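Local structure of Rik1-associated factor 1 (Schizosaccharomyces pombe, 4O9D) at residues 187-192 with 239-244; 246-251 with 263-268; 49-54 with 89-94. The protein is a component of the Clr4 methyltransferase complex, which helps establish heterochromatin by methylating histone H3, and is represented here by its WD-repeat propeller domain. All coordinates share one frame; numbering follows the deposited sequence.

Contact 1: 187-192 with 239-244; sequences EFSNFL and LYMHPS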
loop_
_atom_site.group_PDB
_atom_site.type_symbol
_atom_site.label_atom_id
_atom_site.label_comp_id
_atom_site.label_asym_id
_atom_site.label_seq_id
_atom_site.Cartn_x
_atom_site.Cartn_y
_atom_site.Cartn_z
ATOM N N GLU A 187 -6.643 7.646 3.037
ATOM C CA GLU A 187 -5.503 8.571 2.976
ATOM C C GLU A 187 -5.844 9.899 3.671
ATOM O O GLU A 187 -6.982 10.376 3.611
ATOM C CB GLU A 187 -5.110 8.899 1.511
ATOM C CG GLU A 187 -4.835 7.710 0.595
ATOM C CD GLU A 187 -3.427 7.103 0.750
ATOM O OE1 GLU A 187 -3.276 5.882 0.450
ATOM O OE2 GLU A 187 -2.491 7.841 1.156
ATOM N N PHE A 188 -4.862 10.513 4.315
ATOM C CA PHE A 188 -5.021 11.886 4.757
ATOM C C PHE A 188 -4.727 12.884 3.649
ATOM O O PHE A 188 -3.953 12.591 2.741
ATOM C CB PHE A 188 -4.071 12.162 5.917
ATOM C CG PHE A 188 -4.518 11.569 7.231
ATOM C CD1 PHE A 188 -5.473 12.216 8.007
ATOM C CD2 PHE A 188 -3.979 10.374 7.694
ATOM C CE1 PHE A 188 -5.894 11.668 9.257
ATOM C CE2 PHE A 188 -4.391 9.831 8.927
ATOM C CZ PHE A 188 -5.345 10.498 9.701
ATOM N N SER A 189 -5.291 14.085 3.758
ATOM C CA SER A 189 -5.034 15.124 2.771
ATOM C C SER A 189 -5.059 16.511 3.421
ATOM O O SER A 189 -5.992 16.820 4.173
ATOM C CB SER A 189 -6.089 15.028 1.662
ATOM O OG SER A 189 -5.923 16.036 0.681
ATOM N N ASN A 190 -4.048 17.338 3.142
ATOM C CA ASN A 190 -4.027 18.722 3.658
ATOM C C ASN A 190 -3.291 19.732 2.766
ATOM O O ASN A 190 -2.925 20.823 3.221
ATOM C CB ASN A 190 -3.470 18.815 5.098
ATOM C CG ASN A 190 -2.002 18.407 5.211
ATOM O OD1 ASN A 190 -1.244 18.401 4.230
ATOM N ND2 ASN A 190 -1.589 18.076 6.434
ATOM N N PHE A 191 -3.086 19.390 1.506
ATOM C CA PHE A 191 -2.567 20.364 0.538
ATOM C C PHE A 191 -1.224 20.913 1.038
ATOM O O PHE A 191 -1.016 22.127 1.147
ATOM C CB PHE A 191 -3.612 21.469 0.310
ATOM C CG PHE A 191 -3.269 22.443 -0.789
ATOM C CD1 PHE A 191 -2.681 22.016 -1.967
ATOM C CD2 PHE A 191 -3.557 23.804 -0.639
ATOM C CE1 PHE A 191 -2.365 22.929 -2.990
ATOM C CE2 PHE A 191 -3.251 24.724 -1.657
ATOM C CZ PHE A 191 -2.661 24.280 -2.829
ATOM N N LEU A 192 -0.334 19.966 1.354
ATOM C CA LEU A 192 1.013 20.229 1.855
ATOM C C LEU A 192 1.000 21.153 3.059
ATOM O O LEU A 192 1.790 22.090 3.132
ATOM C CB LEU A 192 1.926 20.800 0.752
ATOM C CG LEU A 192 3.437 20.566 0.936
ATOM C CD1 LEU A 192 3.746 19.068 1.004
ATOM C CD2 LEU A 192 4.258 21.201 -0.196
ATOM N N LEU A 239 -5.677 4.392 -4.270
ATOM C CA LEU A 239 -5.627 5.837 -4.011
ATOM C C LEU A 239 -4.176 6.222 -3.980
ATOM O O LEU A 239 -3.362 5.531 -3.334
ATOM C CB LEU A 239 -6.205 6.178 -2.613
ATOM C CG LEU A 239 -7.673 5.970 -2.281
ATOM C CD1 LEU A 239 -7.973 6.499 -0.827
ATOM C CD2 LEU A 239 -8.579 6.687 -3.247
ATOM N N TYR A 240 -3.826 7.303 -4.668
ATOM C CA TYR A 240 -2.432 7.718 -4.699
ATOM C C TYR A 240 -2.350 9.238 -4.657
ATOM O O TYR A 240 -2.912 9.896 -5.521
ATOM C CB TYR A 240 -1.744 7.170 -5.961
ATOM C CG TYR A 240 -0.304 7.549 -6.100
ATOM C CD1 TYR A 240 0.063 8.821 -6.542
ATOM C CD2 TYR A 240 0.706 6.634 -5.822
ATOM C CE1 TYR A 240 1.404 9.169 -6.709
ATOM C CE2 TYR A 240 2.066 6.976 -5.993
ATOM C CZ TYR A 240 2.398 8.249 -6.427
ATOM O OH TYR A 240 3.719 8.613 -6.556
ATOM N N MET A 241 -1.647 9.775 -3.659
ATOM C CA MET A 241 -1.497 11.226 -3.483
ATOM C C MET A 241 -0.167 11.720 -4.115
ATOM O O MET A 241 0.912 11.172 -3.839
ATOM C CB MET A 241 -1.540 11.576 -1.977
ATOM C CG MET A 241 -1.315 13.063 -1.663
ATOM S SD MET A 241 -2.754 14.096 -2.111
ATOM C CE MET A 241 -3.947 13.574 -0.864
ATOM N N HIS A 242 -0.235 12.736 -4.972
ATOM C CA HIS A 242 0.993 13.315 -5.509
ATOM C C HIS A 242 1.860 13.866 -4.370
ATOM O O HIS A 242 1.338 14.381 -3.364
ATOM C CB HIS A 242 0.700 14.378 -6.564
ATOM C CG HIS A 242 1.884 14.726 -7.397
ATOM N ND1 HIS A 242 2.653 15.846 -7.168
ATOM C CD2 HIS A 242 2.449 14.092 -8.451
ATOM C CE1 HIS A 242 3.642 15.887 -8.045
ATOM N NE2 HIS A 242 3.533 14.842 -8.841
ATOM N N PRO A 243 3.189 13.736 -4.504
ATOM C CA PRO A 243 4.133 14.209 -3.474
ATOM C C PRO A 243 3.987 15.714 -3.180
ATOM O O PRO A 243 4.416 16.177 -2.135
ATOM C CB PRO A 243 5.520 13.965 -4.116
ATOM C CG PRO A 243 5.301 12.929 -5.148
ATOM C CD PRO A 243 3.891 13.127 -5.655
ATOM N N SER A 244 3.417 16.468 -4.113
ATOM C CA SER A 244 3.174 17.898 -3.897
ATOM C C SER A 244 1.867 18.110 -3.144
ATOM O O SER A 244 1.557 19.222 -2.718
ATOM C CB SER A 244 3.070 18.622 -5.224
ATOM O OG SER A 244 1.819 18.311 -5.824
HETATM O O HOH W 1 -0.771 8.105 -1.526
#
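The carboxylate of E187 hangs beside the backbone of 239-241. Its OE1 stops 3.8 Å from L239 O, two acceptors that merely lie near each other. Its OE2 is joined to the same strand through a water: the water gives OE2 a weak bond and takes a firmer one from M241 N, whose nitrogen is 2.8 Å from the water oxygen. The other flat group is the ring of H242. P243 CD sits over the centre of one face, 3.1 Å above the ring plane, and S244 CB lies in plane at the edge. H242 ND1 is gripped twice, by S244 OG at 2.9 Å and by S244 N, which approaches 39° out of the ring plane, so S244 folds back on the imidazole, a contact within 239-244.

Strands 182-189 and 235-241 are the first strands of two successive blades of the beta-propeller, so the contact crosses an inter-blade seam. Their short segments run roughly parallel, at 34°, and the 8.6 Å between the axes is far beyond the spacing of paired strands; side chains and a water bridge the gap. The E187 and L239 side chains pass one another head to foot, E187 CG 3.7 Å from L239 CD1. Further along, M241 starts with CG anti to the backbone N (chi1 177°) and then bends at both following torsions, which carries CE across to S189. M241 CE lies 3.5 Å from S189 OG, a van der Waals contact; the hydroxyl's hydrogen bond goes to Y268 OH. F191 and L192 both have positive phi, and the turn they make brings L192 CB to 3.8 Å from S244 O. L192 N also makes a weak bond to Q245 OE1.

Contact 2: 246-251 with 263-268; sequences VGFVAS and LDTRMY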
loop_
_atom_site.group_PDB
_atom_site.type_symbol
_atom_site.label_atom_id
_atom_site.label_comp_id
_atom_site.label_asym_id
_atom_site.label_seq_id
_atom_site.Cartn_x
_atom_site.Cartn_y
_atom_site.Cartn_z
ATOM N N VAL A 246 -1.003 18.394 -4.252
ATOM C CA VAL A 246 -1.981 19.241 -4.953
ATOM C C VAL A 246 -3.161 18.420 -5.483
ATOM O O VAL A 246 -4.220 18.960 -5.828
ATOM C CB VAL A 246 -1.323 20.041 -6.132
ATOM C CG1 VAL A 246 -0.102 20.843 -5.629
ATOM C CG2 VAL A 246 -0.919 19.102 -7.267
ATOM N N GLY A 247 -2.992 17.106 -5.554
ATOM C CA GLY A 247 -4.029 16.257 -6.112
ATOM C C GLY A 247 -3.748 14.776 -5.934
ATOM O O GLY A 247 -2.623 14.374 -5.617
ATOM N N PHE A 248 -4.777 13.959 -6.127
ATOM C CA PHE A 248 -4.628 12.526 -6.001
ATOM C C PHE A 248 -5.445 11.827 -7.063
ATOM O O PHE A 248 -6.342 12.435 -7.659
ATOM C CB PHE A 248 -5.005 12.044 -4.592
ATOM C CG PHE A 248 -6.461 12.268 -4.207
ATOM C CD1 PHE A 248 -6.902 13.507 -3.769
ATOM C CD2 PHE A 248 -7.358 11.210 -4.195
ATOM C CE1 PHE A 248 -8.239 13.710 -3.402
ATOM C CE2 PHE A 248 -8.675 11.390 -3.835
ATOM C CZ PHE A 248 -9.122 12.649 -3.429
ATOM N N VAL A 249 -5.091 10.576 -7.348
ATOM C CA VAL A 249 -5.894 9.767 -8.247
ATOM C C VAL A 249 -6.523 8.650 -7.442
ATOM O O VAL A 249 -5.954 8.199 -6.452
ATOM C CB VAL A 249 -5.093 9.133 -9.414
ATOM C CG1 VAL A 249 -4.723 10.213 -10.494
ATOM C CG2 VAL A 249 -3.847 8.369 -8.899
ATOM N N ALA A 250 -7.692 8.218 -7.892
ATOM C CA ALA A 250 -8.379 7.060 -7.351
ATOM C C ALA A 250 -8.840 6.201 -8.502
ATOM O O ALA A 250 -9.411 6.718 -9.458
ATOM C CB ALA A 250 -9.561 7.488 -6.560
ATOM N N SER A 251 -8.632 4.898 -8.410
ATOM C CA SER A 251 -9.082 4.009 -9.477
ATOM C C SER A 251 -10.235 3.144 -8.988
ATOM O O SER A 251 -10.312 2.800 -7.823
ATOM C CB SER A 251 -7.932 3.125 -9.981
ATOM O OG SER A 251 -7.454 2.241 -8.936
ATOM N N LEU A 263 -8.338 13.965 -8.748
ATOM C CA LEU A 263 -9.074 14.841 -7.845
ATOM C C LEU A 263 -8.185 15.942 -7.297
ATOM O O LEU A 263 -7.069 15.681 -6.856
ATOM C CB LEU A 263 -9.671 14.031 -6.673
ATOM C CG LEU A 263 -10.663 12.928 -7.069
ATOM C CD1 LEU A 263 -10.024 11.546 -7.083
ATOM C CD2 LEU A 263 -11.864 12.950 -6.106
ATOM N N ASP A 264 -8.694 17.171 -7.307
ATOM C CA ASP A 264 -7.934 18.333 -6.868
ATOM C C ASP A 264 -8.114 18.535 -5.369
ATOM O O ASP A 264 -9.223 18.431 -4.858
ATOM C CB ASP A 264 -8.418 19.574 -7.626
ATOM C CG ASP A 264 -7.695 20.835 -7.211
ATOM O OD1 ASP A 264 -6.617 21.098 -7.782
ATOM O OD2 ASP A 264 -8.202 21.565 -6.321
ATOM N N THR A 265 -7.019 18.842 -4.678
ATOM C CA THR A 265 -7.011 19.002 -3.229
ATOM C C THR A 265 -7.467 20.397 -2.700
ATOM O O THR A 265 -7.548 20.606 -1.498
ATOM C CB THR A 265 -5.605 18.636 -2.696
ATOM O OG1 THR A 265 -5.480 17.203 -2.653
ATOM C CG2 THR A 265 -5.386 19.156 -1.322
ATOM N N ARG A 266 -7.763 21.350 -3.569
ATOM C CA ARG A 266 -8.287 22.644 -3.103
ATOM C C ARG A 266 -9.806 22.574 -3.111
ATOM O O ARG A 266 -10.470 22.803 -2.091
ATOM C CB ARG A 266 -7.803 23.795 -4.005
ATOM C CG ARG A 266 -6.317 24.069 -3.913
ATOM C CD ARG A 266 -5.825 24.870 -5.115
ATOM N NE ARG A 266 -5.916 24.067 -6.328
ATOM C CZ ARG A 266 -6.008 24.551 -7.564
ATOM N NH1 ARG A 266 -6.028 25.865 -7.779
ATOM N NH2 ARG A 266 -6.080 23.714 -8.593
ATOM N N MET A 267 -10.341 22.223 -4.277
ATOM C CA MET A 267 -11.775 22.085 -4.471
ATOM C C MET A 267 -12.306 20.762 -3.891
ATOM O O MET A 267 -13.489 20.642 -3.630
ATOM C CB MET A 267 -12.089 22.139 -5.970
ATOM C CG MET A 267 -11.450 23.323 -6.712
ATOM S SD MET A 267 -11.891 24.909 -5.963
ATOM C CE MET A 267 -13.501 25.194 -6.707
ATOM N N TYR A 268 -11.428 19.780 -3.675
ATOM C CA TYR A 268 -11.864 18.394 -3.474
ATOM C C TYR A 268 -12.979 18.082 -4.444
ATOM O O TYR A 268 -14.114 17.816 -4.050
ATOM C CB TYR A 268 -12.307 18.123 -2.033
ATOM C CG TYR A 268 -11.124 18.035 -1.104
ATOM C CD1 TYR A 268 -10.288 16.930 -1.132
ATOM C CD2 TYR A 268 -10.814 19.078 -0.240
ATOM C CE1 TYR A 268 -9.189 16.855 -0.297
ATOM C CE2 TYR A 268 -9.720 19.014 0.585
ATOM C CZ TYR A 268 -8.912 17.905 0.557
ATOM O OH TYR A 268 -7.815 17.841 1.382
#
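OD2 of D264 accepts two backbone N-H groups, those of R266 (N to OD2 2.8 Å) and M267 (N to OD2 3.0 Å). The first bond closes an Asx turn just as the chain leaves strand 258-264. D264 OD1 lies near the guanidinium plane of R266, and R266 NH2 meets it at 2.8 Å in a salt bridge, coming from above the carboxylate plane. A leucine here would probably leave the guanidinium of R266 without its charged mate and both amides without their acceptor, setting the turn free to move. L263 and D264 occupy the place at the end of the third strand where many WD repeats have Trp-Asp; with R266 the sequence loosely resembles the WDxR motif of DDB1-binding WD proteins, a likeness of sequence alone.

The hairpin itself is antiparallel. F248 and L263 form a hydrogen-bonded pair: L263 N to F248 O measures 2.7 Å and is nearly straight (168°), while F248 N to L263 O is 3.0 Å. G247 and D264 follow as a non-hydrogen-bonded pair, and T265 N extends the pairing by donating to V246 O from above its carbonyl plane.

With CG placed between its backbone N and carbonyl carbon (chi1 64°), F248 turns its ring face against L263. L263 CB makes a CH-pi contact 3.8 Å from the ring centroid and 22° off the normal, and L263 CD1 comes to 3.5 Å from F248 CE2. T265 OG1 and Y268 CD1 stand at the ring edge, and M241 of the adjoining strand also touches this phenylalanine. The chemistry thus divides the hairpin: apolar packing holds the F248 and L263 face, whereas the turn is pinned largely by one carboxylate, which its arginine and two amides would tend to keep ionised.

Contact 3: 49-54 with 89-94; sequences STAQDG and YSTISD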
loop_
_atom_site.group_PDB
_atom_site.type_symbol
_atom_site.label_atom_id
_atom_site.label_comp_id
_atom_site.label_asym_id
_atom_site.label_seq_id
_atom_site.Cartn_x
_atom_site.Cartn_y
_atom_site.Cartn_z
ATOM N N SER A 49 3.288 -10.435 5.779
ATOM C CA SER A 49 2.897 -11.419 4.780
ATOM C C SER A 49 1.547 -12.050 5.067
ATOM O O SER A 49 0.927 -11.808 6.124
ATOM C CB SER A 49 3.976 -12.505 4.610
ATOM O OG SER A 49 4.308 -13.119 5.832
ATOM N N THR A 50 1.082 -12.861 4.122
ATOM C CA THR A 50 -0.239 -13.462 4.262
ATOM C C THR A 50 -0.196 -14.728 5.131
ATOM O O THR A 50 0.871 -15.213 5.493
ATOM C CB THR A 50 -0.838 -13.812 2.885
ATOM O OG1 THR A 50 -0.044 -14.822 2.262
ATOM C CG2 THR A 50 -0.886 -12.573 1.974
ATOM N N ALA A 51 -1.371 -15.243 5.471
ATOM C CA ALA A 51 -1.490 -16.548 6.088
ATOM C C ALA A 51 -1.339 -17.555 4.973
ATOM O O ALA A 51 -1.594 -17.234 3.809
ATOM C CB ALA A 51 -2.859 -16.695 6.707
ATOM N N GLN A 52 -0.943 -18.775 5.299
ATOM C CA GLN A 52 -1.159 -19.868 4.354
ATOM C C GLN A 52 -1.932 -20.989 5.037
ATOM O O GLN A 52 -1.471 -21.597 6.003
ATOM C CB GLN A 52 0.138 -20.336 3.692
ATOM C CG GLN A 52 0.571 -19.424 2.527
ATOM C CD GLN A 52 -0.605 -18.926 1.667
ATOM O OE1 GLN A 52 -1.591 -19.642 1.462
ATOM N NE2 GLN A 52 -0.500 -17.690 1.171
ATOM N N ASP A 53 -3.123 -21.223 4.497
ATOM C CA ASP A 53 -4.232 -21.867 5.199
ATOM C C ASP A 53 -3.978 -23.295 5.695
ATOM O O ASP A 53 -4.556 -23.714 6.700
ATOM C CB ASP A 53 -5.464 -21.834 4.285
ATOM C CG ASP A 53 -5.762 -20.428 3.764
ATOM O OD1 ASP A 53 -5.653 -19.468 4.559
ATOM O OD2 ASP A 53 -6.084 -20.275 2.562
ATOM N N GLY A 54 -3.119 -24.037 5.004
ATOM C CA GLY A 54 -2.808 -25.399 5.406
ATOM C C GLY A 54 -1.340 -25.584 5.750
ATOM O O GLY A 54 -0.873 -26.712 5.930
ATOM N N TYR A 89 -1.836 -17.852 11.899
ATOM C CA TYR A 89 -1.612 -16.431 11.672
ATOM C C TYR A 89 -2.620 -15.828 10.687
ATOM O O TYR A 89 -3.069 -16.497 9.749
ATOM C CB TYR A 89 -0.168 -16.219 11.227
ATOM C CG TYR A 89 0.765 -16.415 12.389
ATOM C CD1 TYR A 89 0.955 -15.408 13.319
ATOM C CD2 TYR A 89 1.413 -17.623 12.592
ATOM C CE1 TYR A 89 1.785 -15.582 14.393
ATOM C CE2 TYR A 89 2.251 -17.811 13.675
ATOM C CZ TYR A 89 2.428 -16.788 14.573
ATOM O OH TYR A 89 3.256 -16.961 15.655
ATOM N N SER A 90 -2.994 -14.572 10.944
ATOM C CA SER A 90 -3.881 -13.810 10.064
ATOM C C SER A 90 -3.084 -12.857 9.170
ATOM O O SER A 90 -2.223 -12.129 9.644
ATOM C CB SER A 90 -4.872 -12.973 10.880
ATOM O OG SER A 90 -5.514 -13.741 11.882
ATOM N N THR A 91 -3.411 -12.852 7.886
ATOM C CA THR A 91 -2.831 -11.926 6.922
ATOM C C THR A 91 -2.613 -10.490 7.420
ATOM O O THR A 91 -3.521 -9.841 7.932
ATOM C CB THR A 91 -3.716 -11.888 5.681
ATOM O OG1 THR A 91 -3.700 -13.189 5.073
ATOM C CG2 THR A 91 -3.216 -10.829 4.672
ATOM N N ILE A 92 -1.401 -9.988 7.236
ATOM C CA ILE A 92 -1.112 -8.596 7.531
ATOM C C ILE A 92 -1.610 -7.771 6.362
ATOM O O ILE A 92 -1.214 -8.008 5.217
ATOM C CB ILE A 92 0.390 -8.329 7.725
ATOM C CG1 ILE A 92 0.934 -9.184 8.877
ATOM C CG2 ILE A 92 0.635 -6.822 7.989
ATOM C CD1 ILE A 92 0.402 -8.799 10.226
ATOM N N SER A 93 -2.476 -6.802 6.642
ATOM C CA SER A 93 -3.101 -6.056 5.567
ATOM C C SER A 93 -2.394 -4.713 5.353
ATOM O O SER A 93 -2.320 -4.221 4.235
ATOM C CB SER A 93 -4.610 -5.884 5.830
ATOM O OG SER A 93 -4.838 -5.172 7.035
ATOM N N ASP A 94 -1.844 -4.124 6.403
ATOM C CA ASP A 94 -1.090 -2.899 6.215
ATOM C C ASP A 94 -0.208 -2.666 7.425
ATOM O O ASP A 94 -0.370 -3.302 8.458
ATOM C CB ASP A 94 -2.022 -1.695 5.986
ATOM C CG ASP A 94 -1.424 -0.645 5.004
ATOM O OD1 ASP A 94 -0.223 -0.757 4.650
ATOM O OD2 ASP A 94 -2.156 0.290 4.600
#
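T91, A51 and S49 lose the most surface here, and the first two are joined by a hydrogen bond. A51 N donates to T91 OG1 over 3.1 Å with an angle of 167°, so the threonine hydroxyl serves as acceptor for a loop backbone. The hydroxyl gets there because OG1 is anti to the carbonyl carbon of T91 (chi1 -64°), beside the backbone N; the other branch, CG2, is left to run alongside T50. The two threonine side chains lie next to each other and point the same way, their CG2 methyls 4.0 Å apart. T91 OG1 also abuts T50 CA at 3.6 Å. On the other flank of the bond, A51 CB presses on Y89 O at 3.1 Å, a tight fit for a methyl carbon.

In the propeller this is an inter-blade contact: 49-54 leaves strand 44-49 of one blade, and 89-94 lies in strand 87-97, which opens the curated WD 1 repeat of the next. That strand carries a classic beta bulge where S93 and D94 face G107.

S49 supplies its carbonyl. I92 N donates to S49 O over 3.2 Å; the N-H points straight at the oxygen (179°), although the donor stands above the carbonyl plane. S49 O also accepts from N61 ND2, an amide that reaches S90 O as well and so links the two segments. I92 CG1 packs against this same oxygen at 3.8 Å. The hydroxyls of S49 and T50 turn away to S30 O and D32 N, respectively.

How the contacts relate
Contacts 1 and 2 form one continuous patch, their centres 8 Å apart, because strands 235-241 and 247-253 are neighbours in one blade. Y240 N lies 2.9 Å from V249 O, a probable hydrogen bond of that sheet. S189 OG and Y268 OH, 2.7 Å apart, share a hydrogen bond, which ties the preceding blade to the turn of contact 2, and F191 CB packs on T265 CG2. Contact 3 belongs to another part of the ring, on the opposite side of the chain's centre: its centre is 29 Å from that of contact 1 and 32 Å from that of contact 2. Nearest atoms are about 7 Å and 14 Å away, respectively, without touching.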